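Local coordinates for protein NANS (YJHS), A 9-O-acetyl N-acetylneuraminic acid esterase (Escherichia coli O157:H7 EDL933, PDB 3PT5) that probably hydrolyses the 9-O-acetyl group of 9-O-acetyl-N-acetylneuraminate, an alternative sialic acid of mammalian mucosal sites, as an esterase of the SGNH hydrolase clan, at residues A[21-26]-A[125-130]; A[52-57]-A[72-77]. All coordinates share one frame; numbering follows the deposited sequence.

In the fold
Both interactions belong to one mixed, mainly parallel sheet, the core of this SGNH-type hydrolase, and their centres lie about 9 Å apart. In chain order the segments run 21-26, 52-57, 72-77, 125-130, so interaction 2 forms entirely from chain that leaves strand 20-28 before strand 122-130 returns beside it. Across the sheet the order is 73-75, 52-55, 122-130, 20-28: interaction 1 pairs two inner strands, whereas interaction 2 adds the antiparallel outermost strand. Strand 52-55 joins the two, with Lys-53 O probably accepting from Ile-126 N and Leu-76 packing on Ile-126. Arg-57 NH1 probably hydrogen-bonds Pro-128 O, a second polar link between the two contacts.

Interaction 1: A[21-26]-A[125-130]; sequences YYVLTV and LIVPCC
Val-26 packs between Ile-126 and Cys-130 on one face of this parallel strand pair, whose buried interior is tight along its length. Its CG2 lies 3.8 Å from Ile-126 CG2, and its other methyl, CG1, anti to the backbone N (chi1 -179°), turns to Cys-130 SG, 4.0 Å away. On the same face Leu-24 and Ile-126 lie side by side, Leu-24 CB meeting Ile-126 CD1 at 3.8 Å. The reverse face carries Val-23, Thr-25, Leu-125 and Val-127. There Val-23 CG1 touches Val-127 CG2 at 3.8 Å, while Thr-25 sets OG1 against Val-127 CB and hydrogen-bonds through that hydroxyl to Thr-171. Tyr-21 belongs to this packed contact too, resting CB on Leu-125 CB at 3.7 Å with its ring turned obliquely to that carbon.

Five N-H···O=C bonds run between the backbones. The Val-26 N to Val-127 O bond is almost straight at the hydrogen (176°), and Cys-129 N donates to Val-26 O at 2.8 Å. Leu-24 O takes both Val-127 N and a CA-H contact from Ile-126, 3.2 Å from CA to O.

The open side is Tyr-22, whose side chain points away from 125-130 and is partly exposed; its carbonyl still accepts from Leu-125 N.

This is the parallel pairing of an alpha/beta core. Strand 182-189 flanks 21-26 and strand 52-55 flanks 125-130, while helix 162-176 packs over Thr-25 and Val-127.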
# COMPACT_ATOMS: atom_id res chain seq x y z
N TYR A 21 9.94 5.37 -15.87
CA TYR A 21 9.62 5.18 -14.45
C TYR A 21 10.10 3.82 -13.94
O TYR A 21 10.08 2.83 -14.66
CB TYR A 21 8.11 5.27 -14.17
CG TYR A 21 7.56 6.68 -14.40
CD1 TYR A 21 7.55 7.58 -13.36
CD2 TYR A 21 7.06 7.08 -15.65
CE1 TYR A 21 7.09 8.86 -13.52
CE2 TYR A 21 6.57 8.39 -15.83
CZ TYR A 21 6.60 9.27 -14.74
OH TYR A 21 6.17 10.57 -14.81
N TYR A 22 10.53 3.82 -12.68
CA TYR A 22 10.70 2.60 -11.91
C TYR A 22 9.34 2.38 -11.27
O TYR A 22 8.83 3.26 -10.61
CB TYR A 22 11.73 2.79 -10.82
CG TYR A 22 13.18 2.76 -11.25
CD1 TYR A 22 14.08 1.90 -10.63
CD2 TYR A 22 13.66 3.61 -12.23
CE1 TYR A 22 15.43 1.87 -10.99
CE2 TYR A 22 15.02 3.58 -12.60
CZ TYR A 22 15.89 2.70 -11.98
OH TYR A 22 17.23 2.66 -12.34
N VAL A 23 8.77 1.21 -11.50
CA VAL A 23 7.38 0.90 -11.17
C VAL A 23 7.36 0.01 -9.92
O VAL A 23 8.09 -0.97 -9.83
CB VAL A 23 6.64 0.22 -12.35
CG1 VAL A 23 5.28 -0.30 -11.92
CG2 VAL A 23 6.50 1.17 -13.56
N LEU A 24 6.53 0.40 -8.93
CA LEU A 24 6.35 -0.42 -7.73
C LEU A 24 4.84 -0.56 -7.51
O LEU A 24 4.15 0.44 -7.46
CB LEU A 24 7.02 0.26 -6.53
CG LEU A 24 7.10 -0.49 -5.21
CD1 LEU A 24 8.15 -1.64 -5.29
CD2 LEU A 24 7.46 0.49 -4.10
N THR A 25 4.35 -1.80 -7.44
CA THR A 25 2.94 -2.06 -7.15
C THR A 25 2.77 -2.17 -5.63
O THR A 25 3.60 -2.74 -4.97
CB THR A 25 2.48 -3.35 -7.83
OG1 THR A 25 2.52 -3.13 -9.25
CG2 THR A 25 1.04 -3.71 -7.44
N VAL A 26 1.68 -1.62 -5.11
CA VAL A 26 1.40 -1.65 -3.68
C VAL A 26 0.03 -2.27 -3.54
O VAL A 26 -0.91 -1.80 -4.19
CB VAL A 26 1.45 -0.23 -3.04
CG1 VAL A 26 1.18 -0.32 -1.54
CG2 VAL A 26 2.84 0.36 -3.27
N LEU A 125 6.83 5.34 -10.19
CA LEU A 125 5.41 5.18 -10.53
C LEU A 125 4.84 4.11 -9.64
O LEU A 125 5.17 2.94 -9.77
CB LEU A 125 5.18 4.79 -12.00
CG LEU A 125 3.73 4.57 -12.45
CD1 LEU A 125 2.87 5.80 -12.21
CD2 LEU A 125 3.66 4.11 -13.91
N ILE A 126 3.99 4.52 -8.69
CA ILE A 126 3.34 3.56 -7.79
C ILE A 126 2.02 3.09 -8.42
O ILE A 126 1.30 3.89 -9.02
CB ILE A 126 3.07 4.24 -6.41
CG1 ILE A 126 4.40 4.61 -5.71
CG2 ILE A 126 2.18 3.39 -5.51
CD1 ILE A 126 5.48 3.58 -5.68
N VAL A 127 1.74 1.80 -8.28
CA VAL A 127 0.50 1.19 -8.76
C VAL A 127 -0.34 0.75 -7.52
O VAL A 127 -0.14 -0.33 -7.00
CB VAL A 127 0.76 0.00 -9.75
CG1 VAL A 127 -0.56 -0.56 -10.31
CG2 VAL A 127 1.69 0.44 -10.89
N PRO A 128 -1.24 1.63 -7.04
CA PRO A 128 -1.97 1.34 -5.80
C PRO A 128 -3.17 0.44 -6.07
O PRO A 128 -4.09 0.81 -6.81
CB PRO A 128 -2.33 2.74 -5.25
CG PRO A 128 -2.30 3.63 -6.42
CD PRO A 128 -1.52 3.00 -7.53
N CYS A 129 -3.12 -0.75 -5.45
CA CYS A 129 -4.16 -1.78 -5.58
C CYS A 129 -4.59 -2.38 -4.25
O CYS A 129 -4.67 -3.59 -4.15
CB CYS A 129 -3.69 -2.88 -6.54
SG CYS A 129 -3.17 -2.29 -8.15
N CYS A 130 -4.83 -1.53 -3.25
CA CYS A 130 -5.21 -2.02 -1.92
C CYS A 130 -6.68 -1.85 -1.66
O CYS A 130 -7.34 -0.98 -2.24
CB CYS A 130 -4.44 -1.25 -0.85
SG CYS A 130 -2.66 -1.18 -1.08

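Interaction 2: A[52-57]-A[72-77]; sequences IKQLAR and DIIPLT
Gln-54 reaches across the neighbouring strand and crosses Leu-76 at about a right angle, with its CD 4.0 Å from Leu-76 CD1. CG sits between the backbone N and the carbonyl carbon (chi1 67°), and the chain extended beyond it carries the amide to the backbone of 72-77. There NE2 donates to Pro-75 O at 2.9 Å, with the acceptor nearly in the amide plane. Ile-74, on the same face, has CG1 in the equivalent rotamer and crosses Gln-54 obliquely; its CG1 lies 3.7 Å from Gln-54 CG, while its CD1 goes on to meet Ala-56 CB at 3.7 Å.

Lys-53 and Ile-73 also cross at about a right angle: Lys-53 CG meets Ile-73 CG2 at 3.7 Å, and a bend at chi2 (-70°) lays CD over the carbonyl of Ile-74. At the far end Ile-52 CG2 presses on Leu-76 CD2 at 3.5 Å, the two side chains inclined to each other. Helix 107-114 touches both through Ala-111.

The antiparallel strands between these side chains twist strongly, their short axes at 128°. Gln-54 and Ile-74 form the hydrogen-bonded pair, with N-H···O bonds in both directions, and Ala-56 N continues the pairing to Asp-72 O at 2.8 Å.

The Gln-54 amide is thus held at three points: NE2 gives one hydrogen to Pro-75 O and the other to a water shared with Thr-77 OG1, whose hydroxyl also hydrogen-bonds Tyr-101 OH, while OE1 accepts from His-81 N. Having both ends engaged fixes which way round the amide lies and satisfies a buried polar group, so Gln-54 stitches the edge strand and the following loop to the sheet.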
# COMPACT_ATOMS: atom_id res chain seq x y z
N ILE A 52 7.31 11.81 -8.78
CA ILE A 52 6.73 10.65 -8.09
C ILE A 52 5.24 10.62 -8.39
O ILE A 52 4.52 11.55 -8.01
CB ILE A 52 6.93 10.75 -6.58
CG1 ILE A 52 8.43 10.76 -6.26
CG2 ILE A 52 6.21 9.59 -5.84
CD1 ILE A 52 8.75 10.90 -4.80
N LYS A 53 4.83 9.58 -9.09
CA LYS A 53 3.50 9.48 -9.72
C LYS A 53 2.77 8.22 -9.28
O LYS A 53 3.36 7.35 -8.61
CB LYS A 53 3.64 9.49 -11.25
CG LYS A 53 4.38 10.67 -11.80
CD LYS A 53 3.58 11.96 -11.66
CE LYS A 53 4.32 13.10 -12.36
NZ LYS A 53 3.75 14.40 -11.91
N GLN A 54 1.49 8.16 -9.60
CA GLN A 54 0.70 6.96 -9.38
C GLN A 54 -0.24 6.77 -10.55
O GLN A 54 -0.47 7.70 -11.31
CB GLN A 54 -0.08 7.03 -8.06
CG GLN A 54 -1.20 8.13 -8.04
CD GLN A 54 -1.93 8.20 -6.73
OE1 GLN A 54 -2.39 7.17 -6.22
NE2 GLN A 54 -2.07 9.43 -6.18
N LEU A 55 -0.76 5.56 -10.69
CA LEU A 55 -1.85 5.33 -11.64
C LEU A 55 -3.17 5.69 -11.01
O LEU A 55 -3.55 5.14 -9.98
CB LEU A 55 -1.87 3.89 -12.14
CG LEU A 55 -0.77 3.33 -13.05
CD1 LEU A 55 -1.22 1.98 -13.57
CD2 LEU A 55 -0.48 4.23 -14.24
N ALA A 56 -3.89 6.62 -11.64
CA ALA A 56 -5.17 7.11 -11.11
C ALA A 56 -6.28 6.07 -11.10
O ALA A 56 -6.25 5.10 -11.84
CB ALA A 56 -5.66 8.33 -11.90
N ARG A 57 -7.28 6.32 -10.25
CA ARG A 57 -8.45 5.46 -10.14
C ARG A 57 -9.71 6.31 -10.04
O ARG A 57 -10.70 6.02 -10.73
CB ARG A 57 -8.36 4.53 -8.92
CG ARG A 57 -9.51 3.52 -8.87
CD ARG A 57 -9.44 2.59 -7.65
NE ARG A 57 -8.15 1.90 -7.53
CZ ARG A 57 -7.89 0.73 -8.09
NH1 ARG A 57 -6.69 0.15 -7.94
NH2 ARG A 57 -8.83 0.10 -8.78
N ASP A 72 -4.53 7.06 -15.57
CA ASP A 72 -3.78 8.26 -15.88
C ASP A 72 -2.57 8.32 -14.95
O ASP A 72 -2.65 7.94 -13.78
CB ASP A 72 -4.63 9.51 -15.68
CG ASP A 72 -5.51 9.83 -16.87
OD1 ASP A 72 -5.57 9.03 -17.84
OD2 ASP A 72 -6.14 10.91 -16.81
N ILE A 73 -1.46 8.83 -15.46
CA ILE A 73 -0.35 9.22 -14.61
C ILE A 73 -0.69 10.53 -13.89
O ILE A 73 -0.93 11.58 -14.54
CB ILE A 73 0.96 9.35 -15.44
CG1 ILE A 73 1.38 7.95 -15.95
CG2 ILE A 73 2.07 9.98 -14.61
CD1 ILE A 73 2.79 7.89 -16.53
N ILE A 74 -0.71 10.48 -12.56
CA ILE A 74 -1.00 11.66 -11.75
C ILE A 74 -0.03 11.72 -10.54
O ILE A 74 0.66 10.76 -10.25
CB ILE A 74 -2.49 11.67 -11.27
CG1 ILE A 74 -2.77 10.50 -10.33
CG2 ILE A 74 -3.43 11.66 -12.48
CD1 ILE A 74 -4.08 10.63 -9.51
N PRO A 75 0.02 12.87 -9.86
CA PRO A 75 0.89 12.94 -8.69
C PRO A 75 0.52 11.92 -7.61
O PRO A 75 -0.66 11.67 -7.35
CB PRO A 75 0.68 14.35 -8.15
CG PRO A 75 0.22 15.16 -9.38
CD PRO A 75 -0.63 14.17 -10.15
N LEU A 76 1.54 11.33 -6.99
CA LEU A 76 1.29 10.47 -5.83
C LEU A 76 1.25 11.34 -4.60
O LEU A 76 2.08 12.22 -4.43
CB LEU A 76 2.37 9.41 -5.69
CG LEU A 76 2.35 8.59 -4.40
CD1 LEU A 76 1.12 7.74 -4.26
CD2 LEU A 76 3.63 7.73 -4.37
N THR A 77 0.26 11.11 -3.73
CA THR A 77 0.13 11.92 -2.53
C THR A 77 0.04 11.02 -1.31
O THR A 77 0.22 9.80 -1.42
CB THR A 77 -1.08 12.92 -2.57
OG1 THR A 77 -2.32 12.22 -2.38
CG2 THR A 77 -1.14 13.65 -3.93
O HOH W 1 4.37 12.84 -5.62
O HOH W 2 -3.61 10.96 -4.38